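PDB 1UES: superoxide dismutase [Mn/Fe] from Porphyromonas gingivalis, which destroys toxic superoxide radicals by dismuting them to oxygen and hydrogen peroxide at a single manganese or iron ion in each subunit of a homodimer. Local coordinates for residues Glu25-Lys30 / Asn75-Gln80; Leu154-Trp159 / Lys176-Ile181; Lys33-Asn38 / Phe65-Gln70. The protein carries 1 engineered substitution. One frame throughout, in Å; residues are numbered along the deposited sequence.

In the fold
All three contacts are buried, and two of them join the same pair of helices. Interactions 1 and 3 both bring helix 21-42 against helix 62-79 of the alpha-hairpin domain, yet interaction 1 is an aromatic cluster at a metal ligand, whereas interaction 3 has a tyrosine-glutamine hydrogen bond; both also touch the second subunit. Interaction 2 belongs to the C-terminal domain, where a sheet strand meets the end of a helix through purely apolar and aromatic packing. Interactions 1 and 2 meet at the manganese, bound by His27 and Asp157, and a probable hydrogen bond from Gln80 NE2 to Thr155 O also joins them. Trp159 of interaction 2 packs on Tyr35 and Gln70 of interaction 3.

Interaction 1 (Glu25-Lys30 / Asn75-Gln80); sequences EFHHGK and NLYFTQ. With MN (manganese (II) ion), chain E.
Phe78 pushes its ring edge over one face of His27, its CZ lying 3.7 Å from His27 CG and offset toward the rim of the imidazole. The two planes stand 74° apart, an edge-to-face pair. The same phenyl ring offers a face to the next residue of helix 21-42: His28 CB sits above it in a CH-pi contact, and the edge of the His28 imidazole turns toward that face, with the planes nearly perpendicular. Phe78 is thus wedged between two consecutive histidines. At its far end His28 NE2 is hydrogen-bonded to Ile6 O.

Tyr77 comes at the metal-binding ring from another direction. Its CE2 lies 3.6 Å from His27 CE1, and the rings meet obliquely, with planes at 53°. Polar contact between them runs through a water: His27 ND1 donates to it over 2.8 Å in the plane of the imidazole, and the water is also 2.8 Å from Tyr77 OH, in the plane of that ring too. With CG anti to the backbone N (chi1 -160°), His27 swings its ring out between the helices, and its NE2 binds the manganese at 2.2 Å. One ring nitrogen on the metal and the other on the water fix the rotation of the imidazole, while Phe78 backs one face. Asp157, His74, His161 and a water complete the five ligands. Here is the alpha-hairpin half of the iron/manganese superoxide dismutase active site, in which two long helices supply a histidine ligand each and an aromatic cluster packs around the first.

Interaction 2 (Leu154-Trp159 / Lys176-Ile181); sequences LTFDVW and KDLWSI. Engineered in segment 154-159: Thr155 (natural residue Gly). With MN (manganese (II) ion), chain E.
Both Phe156 (chi1 -75°) and Leu178 (chi1 -79°) hold CG anti to their own carbonyl carbon, and the two side chains run at each other from opposite directions, strand against helix end. This is sheet-to-helix packing in the C-terminal alpha/beta domain of the iron/manganese dismutases: Phe156 belongs to strand 151-157, an outer strand of the antiparallel sheet, and Leu178 lies near the end of helix 171-178. Leu178 CD1 lies over one face of the phenyl ring in a CH-pi contact, 3.3 Å from Phe156 CG, a close fit.

Trp179 takes the ring from the rim. The edge of Phe156 points into the face of the indole, with Phe156 CZ above the centre of its six-membered ring, and the planes are 67° apart in an edge-to-face pair. Leu154, two residues earlier on the strand, adds its CD2 at 3.8 Å from Trp179 CZ3. The indole nitrogen is hydrogen-bonded to Asn112 OD1, and Phe111 meets Phe156 in a second edge-to-face pair.

Thr155, an engineered residue replacing glycine, points away from this packing, and its hydroxyl bonds to Val124 O. Next along, Asp157 turns its carboxylate to the metal: OD2 binds the manganese at 2.1 Å, and Asp157 OD1 accepts from Trp159 N at 3.1 Å in an Asx turn, the N-H coming from above the carboxylate plane.

Interaction 3 (Lys33-Asn38 / Phe65-Gln70); sequences KTYVDN and FNNAGQ
Gln70 lies against the Tyr35 ring along almost its whole length. Its CB sits over the centre of one face in a CH-pi contact, 3.4 Å from the Tyr35 ring centroid and almost on the ring normal. CG continues over the same face toward the phenol end, 3.5 Å from both Tyr35 CE1 and CZ. A bend at chi2 (-57°) then carries the amide past the ring toward the hydroxyl, with its plane 83° from that of the ring. At the tip, Gln70 NE2 donates to Tyr35 OH at 3.0 Å. At 175° the N-H...O bond is practically straight, and the phenol oxygen lies in the plane of the amide. The other end of the amide, OE1, accepts from Trp123 NE1.

One helical turn earlier on helix 62-79, Asn67 meets the ring at its edge: OD1 is in the ring plane, 3.4 Å from Tyr35 CD1. That same oxygen also lies 3.4 Å from Asn38 CB, so it sits between the ring edge and Asn38, where the CA atoms of Tyr35 and Asn67 make the nearest pair across the two segments. Asn67 ND2 turns back to Gly63 O of its own helix, in a hydrogen bond.

Around the contact, Trp159 packs on both Tyr35 and Gln70, as does Phe119 of the second subunit, and the Tyr35 ring meets that of the metal ligand His74. Gln70 O also accepts from His74 ND1, which makes Gln70 a second-shell residue of the metal site. With its amide held at both ends, by the phenol and by the indole, Gln70 has little freedom to flip, and the bond probably helps orient the tyrosine hydroxyl beside the active site.

Interaction 1 (Glu25-Lys30 / Asn75-Gln80)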
loop_
_atom_site.group_PDB
_atom_site.type_symbol
_atom_site.label_atom_id
_atom_site.label_comp_id
_atom_site.label_asym_id
_atom_site.label_seq_id
_atom_site.Cartn_x
_atom_site.Cartn_y
_atom_site.Cartn_z
ATOM N N GLU A 25 14.947 -10.228 -3.947
ATOM C CA GLU A 25 15.680 -9.322 -4.838
ATOM C C GLU A 25 15.026 -7.915 -4.931
ATOM O O GLU A 25 15.718 -6.891 -4.878
ATOM C CB GLU A 25 15.830 -9.970 -6.234
ATOM C CG GLU A 25 15.959 -8.970 -7.365
ATOM C CD GLU A 25 16.419 -9.591 -8.669
ATOM O OE1 GLU A 25 16.672 -8.829 -9.647
ATOM O OE2 GLU A 25 16.526 -10.844 -8.718
ATOM N N PHE A 26 13.702 -7.832 -5.057
ATOM C CA PHE A 26 13.073 -6.527 -5.125
ATOM C C PHE A 26 12.810 -5.913 -3.742
ATOM O O PHE A 26 13.046 -4.722 -3.514
ATOM C CB PHE A 26 11.745 -6.625 -5.907
ATOM C CG PHE A 26 11.954 -6.841 -7.362
ATOM C CD1 PHE A 26 12.308 -5.761 -8.167
ATOM C CD2 PHE A 26 11.886 -8.110 -7.914
ATOM C CE1 PHE A 26 12.608 -5.932 -9.521
ATOM C CE2 PHE A 26 12.183 -8.312 -9.269
ATOM C CZ PHE A 26 12.549 -7.216 -10.080
ATOM N N HIS A 27 12.318 -6.734 -2.823
ATOM C CA HIS A 27 11.957 -6.237 -1.493
ATOM C C HIS A 27 13.178 -5.713 -0.746
ATOM O O HIS A 27 13.185 -4.569 -0.263
ATOM C CB HIS A 27 11.254 -7.366 -0.701
ATOM C CG HIS A 27 10.443 -6.863 0.446
ATOM N ND1 HIS A 27 9.668 -7.683 1.236
ATOM C CD2 HIS A 27 10.253 -5.607 0.901
ATOM C CE1 HIS A 27 9.028 -6.952 2.130
ATOM N NE2 HIS A 27 9.360 -5.690 1.935
ATOM N N HIS A 28 14.185 -6.565 -0.624
ATOM C CA HIS A 28 15.412 -6.173 0.045
ATOM C C HIS A 28 16.320 -5.367 -0.882
ATOM O O HIS A 28 16.764 -4.276 -0.529
ATOM C CB HIS A 28 16.156 -7.412 0.570
ATOM C CG HIS A 28 17.526 -7.115 1.080
ATOM N ND1 HIS A 28 18.640 -7.165 0.270
ATOM C CD2 HIS A 28 17.958 -6.680 2.290
ATOM C CE1 HIS A 28 19.699 -6.765 0.957
ATOM N NE2 HIS A 28 19.308 -6.463 2.184
ATOM N N GLY A 29 16.593 -5.889 -2.076
ATOM C CA GLY A 29 17.490 -5.187 -2.977
ATOM C C GLY A 29 17.058 -3.848 -3.556
ATOM O O GLY A 29 17.912 -3.021 -3.888
ATOM N N LYS A 30 15.758 -3.624 -3.716
ATOM C CA LYS A 30 15.290 -2.376 -4.302
ATOM C C LYS A 30 14.499 -1.502 -3.333
ATOM O O LYS A 30 14.841 -0.336 -3.144
ATOM C CB LYS A 30 14.451 -2.670 -5.547
ATOM C CG LYS A 30 15.268 -3.371 -6.635
ATOM C CD LYS A 30 16.381 -2.441 -7.118
ATOM C CE LYS A 30 17.059 -2.961 -8.405
ATOM N NZ LYS A 30 18.395 -3.525 -8.086
ATOM N N ASN A 75 14.587 -3.924 8.616
ATOM C CA ASN A 75 15.747 -4.518 9.257
ATOM C C ASN A 75 15.343 -5.622 10.212
ATOM O O ASN A 75 15.949 -6.684 10.202
ATOM C CB ASN A 75 16.589 -3.456 9.966
ATOM C CG ASN A 75 17.341 -2.564 8.983
ATOM O OD1 ASN A 75 17.351 -2.828 7.777
ATOM N ND2 ASN A 75 17.986 -1.507 9.496
ATOM N N LEU A 76 14.317 -5.388 11.022
ATOM C CA LEU A 76 13.821 -6.399 11.940
ATOM C C LEU A 76 13.106 -7.528 11.184
ATOM O O LEU A 76 13.209 -8.706 11.515
ATOM C CB LEU A 76 12.856 -5.742 12.925
ATOM C CG LEU A 76 13.560 -4.728 13.851
ATOM C CD1 LEU A 76 12.537 -3.885 14.558
ATOM C CD2 LEU A 76 14.461 -5.465 14.865
ATOM N N TYR A 77 12.352 -7.163 10.162
ATOM C CA TYR A 77 11.618 -8.147 9.400
ATOM C C TYR A 77 12.547 -9.168 8.731
ATOM O O TYR A 77 12.431 -10.379 8.934
ATOM C CB TYR A 77 10.750 -7.387 8.368
ATOM C CG TYR A 77 10.072 -8.235 7.315
ATOM C CD1 TYR A 77 8.843 -8.835 7.565
ATOM C CD2 TYR A 77 10.610 -8.329 6.019
ATOM C CE1 TYR A 77 8.144 -9.505 6.550
ATOM C CE2 TYR A 77 9.916 -8.992 4.995
ATOM C CZ TYR A 77 8.679 -9.569 5.274
ATOM O OH TYR A 77 7.920 -10.101 4.255
ATOM N N PHE A 78 13.525 -8.709 7.973
ATOM C CA PHE A 78 14.367 -9.690 7.305
ATOM C C PHE A 78 15.210 -10.480 8.283
ATOM O O PHE A 78 15.481 -11.643 8.055
ATOM C CB PHE A 78 15.279 -9.038 6.279
ATOM C CG PHE A 78 14.550 -8.540 5.067
ATOM C CD1 PHE A 78 14.528 -7.178 4.780
ATOM C CD2 PHE A 78 13.862 -9.428 4.236
ATOM C CE1 PHE A 78 13.835 -6.701 3.694
ATOM C CE2 PHE A 78 13.147 -8.931 3.126
ATOM C CZ PHE A 78 13.148 -7.582 2.874
ATOM N N THR A 79 15.614 -9.874 9.378
ATOM C CA THR A 79 16.481 -10.636 10.274
ATOM C C THR A 79 15.790 -11.659 11.160
ATOM O O THR A 79 16.464 -12.445 11.831
ATOM C CB THR A 79 17.361 -9.713 11.142
ATOM O OG1 THR A 79 16.558 -8.783 11.875
ATOM C CG2 THR A 79 18.345 -8.991 10.263
ATOM N N GLN A 80 14.466 -11.711 11.131
ATOM C CA GLN A 80 13.794 -12.647 12.016
ATOM C C GLN A 80 13.466 -13.972 11.360
ATOM O O GLN A 80 12.939 -14.860 12.025
ATOM C CB GLN A 80 12.505 -12.033 12.569
ATOM C CG GLN A 80 11.405 -11.952 11.513
ATOM C CD GLN A 80 10.325 -10.908 11.763
ATOM O OE1 GLN A 80 10.284 -10.198 12.783
ATOM N NE2 GLN A 80 9.421 -10.808 10.803
HETATM MN MN MN E . 8.233 -4.016 2.779
HETATM O O HOH W 1 8.520 -10.229 1.510
HETATM O O HOH W 2 6.970 -2.479 3.810
#

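Interaction 2 (Leu154-Trp159 / Lys176-Ile181)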
loop_
_atom_site.group_PDB
_atom_site.type_symbol
_atom_site.label_atom_id
_atom_site.label_comp_id
_atom_site.label_asym_id
_atom_site.label_seq_id
_atom_site.Cartn_x
_atom_site.Cartn_y
_atom_site.Cartn_z
ATOM N N LEU A 154 8.108 -9.188 16.690
ATOM C CA LEU A 154 7.881 -9.908 15.458
ATOM C C LEU A 154 6.957 -9.086 14.562
ATOM O O LEU A 154 5.963 -8.549 15.028
ATOM C CB LEU A 154 7.217 -11.261 15.772
ATOM C CG LEU A 154 6.569 -11.978 14.592
ATOM C CD1 LEU A 154 7.682 -12.568 13.717
ATOM C CD2 LEU A 154 5.588 -13.082 15.095
ATOM N N THR A 155 7.307 -8.960 13.285
ATOM C CA THR A 155 6.407 -8.216 12.400
ATOM C C THR A 155 6.135 -8.904 11.089
ATOM O O THR A 155 7.004 -9.581 10.538
ATOM C CB THR A 155 6.929 -6.769 12.090
ATOM O OG1 THR A 155 5.897 -6.041 11.409
ATOM C CG2 THR A 155 8.208 -6.790 11.198
ATOM N N PHE A 156 4.907 -8.740 10.582
ATOM C CA PHE A 156 4.558 -9.253 9.266
ATOM C C PHE A 156 4.313 -7.968 8.415
ATOM O O PHE A 156 3.571 -7.090 8.817
ATOM C CB PHE A 156 3.275 -10.084 9.283
ATOM C CG PHE A 156 3.425 -11.465 9.887
ATOM C CD1 PHE A 156 4.664 -11.931 10.323
ATOM C CD2 PHE A 156 2.309 -12.290 10.009
ATOM C CE1 PHE A 156 4.808 -13.217 10.884
ATOM C CE2 PHE A 156 2.429 -13.576 10.565
ATOM C CZ PHE A 156 3.669 -14.039 11.001
ATOM N N ASP A 157 5.000 -7.859 7.285
ATOM C CA ASP A 157 4.848 -6.719 6.387
ATOM C C ASP A 157 3.609 -6.971 5.534
ATOM O O ASP A 157 3.542 -8.010 4.845
ATOM C CB ASP A 157 6.090 -6.680 5.513
ATOM C CG ASP A 157 6.188 -5.447 4.653
ATOM O OD1 ASP A 157 5.289 -4.588 4.716
ATOM O OD2 ASP A 157 7.214 -5.403 3.923
ATOM N N VAL A 158 2.631 -6.055 5.570
ATOM C CA VAL A 158 1.457 -6.250 4.735
ATOM C C VAL A 158 1.368 -5.238 3.622
ATOM O O VAL A 158 0.313 -5.051 3.009
ATOM C CB VAL A 158 0.125 -6.410 5.537
ATOM C CG1 VAL A 158 0.262 -7.628 6.482
ATOM C CG2 VAL A 158 -0.198 -5.142 6.336
ATOM N N TRP A 159 2.517 -4.610 3.350
ATOM C CA TRP A 159 2.618 -3.739 2.180
ATOM C C TRP A 159 2.505 -4.814 1.083
ATOM O O TRP A 159 3.065 -5.885 1.213
ATOM C CB TRP A 159 4.006 -3.090 2.079
ATOM C CG TRP A 159 4.113 -1.813 2.861
ATOM C CD1 TRP A 159 4.010 -1.674 4.208
ATOM C CD2 TRP A 159 4.348 -0.514 2.329
ATOM N NE1 TRP A 159 4.161 -0.355 4.565
ATOM C CE2 TRP A 159 4.371 0.388 3.426
ATOM C CE3 TRP A 159 4.543 -0.016 1.026
ATOM C CZ2 TRP A 159 4.583 1.778 3.261
ATOM C CZ3 TRP A 159 4.761 1.371 0.856
ATOM C CH2 TRP A 159 4.776 2.250 1.980
ATOM N N LYS A 176 -0.345 -16.834 6.676
ATOM C CA LYS A 176 -0.331 -18.182 7.240
ATOM C C LYS A 176 1.012 -18.878 6.963
ATOM O O LYS A 176 1.517 -19.618 7.824
ATOM C CB LYS A 176 -1.552 -18.983 6.737
ATOM C CG LYS A 176 -1.372 -19.707 5.441
ATOM C CD LYS A 176 -2.673 -19.711 4.621
ATOM C CE LYS A 176 -2.488 -20.454 3.312
ATOM N NZ LYS A 176 -1.063 -20.413 2.907
ATOM N N ASP A 177 1.620 -18.611 5.807
ATOM C CA ASP A 177 2.892 -19.204 5.453
ATOM C C ASP A 177 4.074 -18.555 6.161
ATOM O O ASP A 177 5.104 -19.176 6.304
ATOM C CB ASP A 177 3.161 -19.119 3.939
ATOM C CG ASP A 177 2.386 -20.157 3.136
ATOM O OD1 ASP A 177 2.084 -21.247 3.684
ATOM O OD2 ASP A 177 2.087 -19.874 1.955
ATOM N N LEU A 178 3.942 -17.311 6.613
ATOM C CA LEU A 178 5.081 -16.669 7.244
ATOM C C LEU A 178 5.511 -17.404 8.482
ATOM O O LEU A 178 6.683 -17.396 8.840
ATOM C CB LEU A 178 4.749 -15.220 7.591
ATOM C CG LEU A 178 4.808 -14.226 6.441
ATOM C CD1 LEU A 178 4.351 -12.851 6.999
ATOM C CD2 LEU A 178 6.217 -14.154 5.830
ATOM N N TRP A 179 4.559 -18.040 9.155
ATOM C CA TRP A 179 4.928 -18.752 10.379
ATOM C C TRP A 179 5.989 -19.819 10.178
ATOM O O TRP A 179 6.799 -20.096 11.085
ATOM C CB TRP A 179 3.682 -19.348 11.021
ATOM C CG TRP A 179 2.655 -18.345 11.325
ATOM C CD1 TRP A 179 1.489 -18.121 10.630
ATOM C CD2 TRP A 179 2.679 -17.377 12.387
ATOM N NE1 TRP A 179 0.799 -17.076 11.200
ATOM C CE2 TRP A 179 1.503 -16.603 12.272
ATOM C CE3 TRP A 179 3.588 -17.088 13.425
ATOM C CZ2 TRP A 179 1.198 -15.555 13.152
ATOM C CZ3 TRP A 179 3.273 -16.029 14.310
ATOM C CH2 TRP A 179 2.095 -15.287 14.158
ATOM N N SER A 180 6.020 -20.403 8.982
ATOM C CA SER A 180 6.972 -21.443 8.669
ATOM C C SER A 180 8.422 -20.955 8.569
ATOM O O SER A 180 9.342 -21.767 8.624
ATOM C CB SER A 180 6.564 -22.161 7.374
ATOM O OG SER A 180 6.812 -21.373 6.210
ATOM N N ILE A 181 8.643 -19.645 8.417
ATOM C CA ILE A 181 10.024 -19.153 8.343
ATOM C C ILE A 181 10.454 -18.299 9.534
ATOM O O ILE A 181 11.563 -17.752 9.548
ATOM C CB ILE A 181 10.294 -18.335 7.067
ATOM C CG1 ILE A 181 9.241 -17.253 6.879
ATOM C CG2 ILE A 181 10.362 -19.286 5.856
ATOM C CD1 ILE A 181 9.542 -16.323 5.723
HETATM MN MN MN E . 8.233 -4.016 2.779
HETATM O O HOH W 2 6.970 -2.479 3.810
#

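Interaction 3 (Lys33-Asn38 / Phe65-Gln70)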
loop_
_atom_site.group_PDB
_atom_site.type_symbol
_atom_site.label_atom_id
_atom_site.label_comp_id
_atom_site.label_asym_id
_atom_site.label_seq_id
_atom_site.Cartn_x
_atom_site.Cartn_y
_atom_site.Cartn_z
ATOM N N LYS A 33 16.719 -0.670 -0.214
ATOM C CA LYS A 33 17.779 0.212 -0.659
ATOM C C LYS A 33 17.225 1.642 -0.861
ATOM O O LYS A 33 17.857 2.637 -0.482
ATOM C CB LYS A 33 18.367 -0.337 -1.965
ATOM C CG LYS A 33 19.432 0.553 -2.595
ATOM C CD LYS A 33 19.182 0.745 -4.103
ATOM C CE LYS A 33 17.911 1.554 -4.420
ATOM N NZ LYS A 33 16.802 0.813 -5.099
ATOM N N THR A 34 16.041 1.766 -1.459
ATOM C CA THR A 34 15.457 3.080 -1.680
ATOM C C THR A 34 15.149 3.799 -0.359
ATOM O O THR A 34 15.383 5.018 -0.229
ATOM C CB THR A 34 14.164 2.963 -2.527
ATOM O OG1 THR A 34 14.510 2.499 -3.839
ATOM C CG2 THR A 34 13.472 4.278 -2.651
ATOM N N TYR A 35 14.643 3.050 0.624
ATOM C CA TYR A 35 14.332 3.636 1.928
ATOM C C TYR A 35 15.599 4.170 2.586
ATOM O O TYR A 35 15.586 5.265 3.172
ATOM C CB TYR A 35 13.707 2.596 2.868
ATOM C CG TYR A 35 12.284 2.274 2.513
ATOM C CD1 TYR A 35 11.360 3.302 2.287
ATOM C CD2 TYR A 35 11.854 0.955 2.376
ATOM C CE1 TYR A 35 10.037 3.025 1.942
ATOM C CE2 TYR A 35 10.521 0.677 2.025
ATOM C CZ TYR A 35 9.635 1.707 1.816
ATOM O OH TYR A 35 8.317 1.473 1.513
ATOM N N VAL A 36 16.662 3.370 2.527
ATOM C CA VAL A 36 17.947 3.726 3.113
ATOM C C VAL A 36 18.537 4.957 2.409
ATOM O O VAL A 36 18.988 5.915 3.073
ATOM C CB VAL A 36 18.947 2.536 3.031
ATOM C CG1 VAL A 36 20.332 2.963 3.526
ATOM C CG2 VAL A 36 18.405 1.349 3.879
ATOM N N ASP A 37 18.500 4.947 1.072
ATOM C CA ASP A 37 19.030 6.083 0.304
ATOM C C ASP A 37 18.253 7.376 0.585
ATOM O O ASP A 37 18.846 8.457 0.805
ATOM C CB ASP A 37 18.994 5.766 -1.190
ATOM C CG ASP A 37 20.010 4.711 -1.601
ATOM O OD1 ASP A 37 20.908 4.348 -0.785
ATOM O OD2 ASP A 37 19.894 4.220 -2.754
ATOM N N ASN A 38 16.924 7.285 0.610
ATOM C CA ASN A 38 16.114 8.464 0.874
ATOM C C ASN A 38 16.346 8.938 2.294
ATOM O O ASN A 38 16.417 10.133 2.549
ATOM C CB ASN A 38 14.624 8.146 0.698
ATOM C CG ASN A 38 14.229 7.947 -0.762
ATOM O OD1 ASN A 38 15.006 8.245 -1.693
ATOM N ND2 ASN A 38 13.000 7.444 -0.972
ATOM N N PHE A 65 10.496 10.399 8.929
ATOM C CA PHE A 65 9.952 9.289 9.665
ATOM C C PHE A 65 9.555 8.150 8.729
ATOM O O PHE A 65 9.801 7.002 9.044
ATOM C CB PHE A 65 8.717 9.654 10.477
ATOM C CG PHE A 65 8.099 8.457 11.147
ATOM C CD1 PHE A 65 8.693 7.894 12.279
ATOM C CD2 PHE A 65 6.988 7.826 10.599
ATOM C CE1 PHE A 65 8.189 6.717 12.840
ATOM C CE2 PHE A 65 6.484 6.660 11.157
ATOM C CZ PHE A 65 7.087 6.100 12.277
ATOM N N ASN A 66 8.918 8.465 7.603
ATOM C CA ASN A 66 8.498 7.401 6.676
ATOM C C ASN A 66 9.669 6.527 6.237
ATOM O O ASN A 66 9.552 5.286 6.166
ATOM C CB ASN A 66 7.781 8.004 5.445
ATOM C CG ASN A 66 6.413 8.579 5.793
ATOM O OD1 ASN A 66 5.833 8.217 6.817
ATOM N ND2 ASN A 66 5.894 9.493 4.945
ATOM N N ASN A 67 10.820 7.141 5.965
ATOM C CA ASN A 67 11.938 6.326 5.529
ATOM C C ASN A 67 12.656 5.653 6.678
ATOM O O ASN A 67 13.099 4.527 6.548
ATOM C CB ASN A 67 12.891 7.149 4.670
ATOM C CG ASN A 67 12.274 7.502 3.338
ATOM O OD1 ASN A 67 12.147 6.634 2.458
ATOM N ND2 ASN A 67 11.896 8.766 3.158
ATOM N N ALA A 68 12.705 6.325 7.825
ATOM C CA ALA A 68 13.354 5.756 9.014
ATOM C C ALA A 68 12.551 4.540 9.491
ATOM O O ALA A 68 13.118 3.460 9.730
ATOM C CB ALA A 68 13.405 6.818 10.147
ATOM N N GLY A 69 11.234 4.741 9.650
ATOM C CA GLY A 69 10.353 3.687 10.108
ATOM C C GLY A 69 10.441 2.500 9.178
ATOM O O GLY A 69 10.535 1.379 9.660
ATOM N N GLN A 70 10.450 2.754 7.866
ATOM C CA GLN A 70 10.545 1.651 6.901
ATOM C C GLN A 70 11.890 0.944 7.013
ATOM O O GLN A 70 11.943 -0.289 6.929
ATOM C CB GLN A 70 10.312 2.152 5.473
ATOM C CG GLN A 70 8.824 2.395 5.138
ATOM C CD GLN A 70 7.942 1.146 5.337
ATOM O OE1 GLN A 70 7.598 0.793 6.465
ATOM N NE2 GLN A 70 7.575 0.494 4.241
#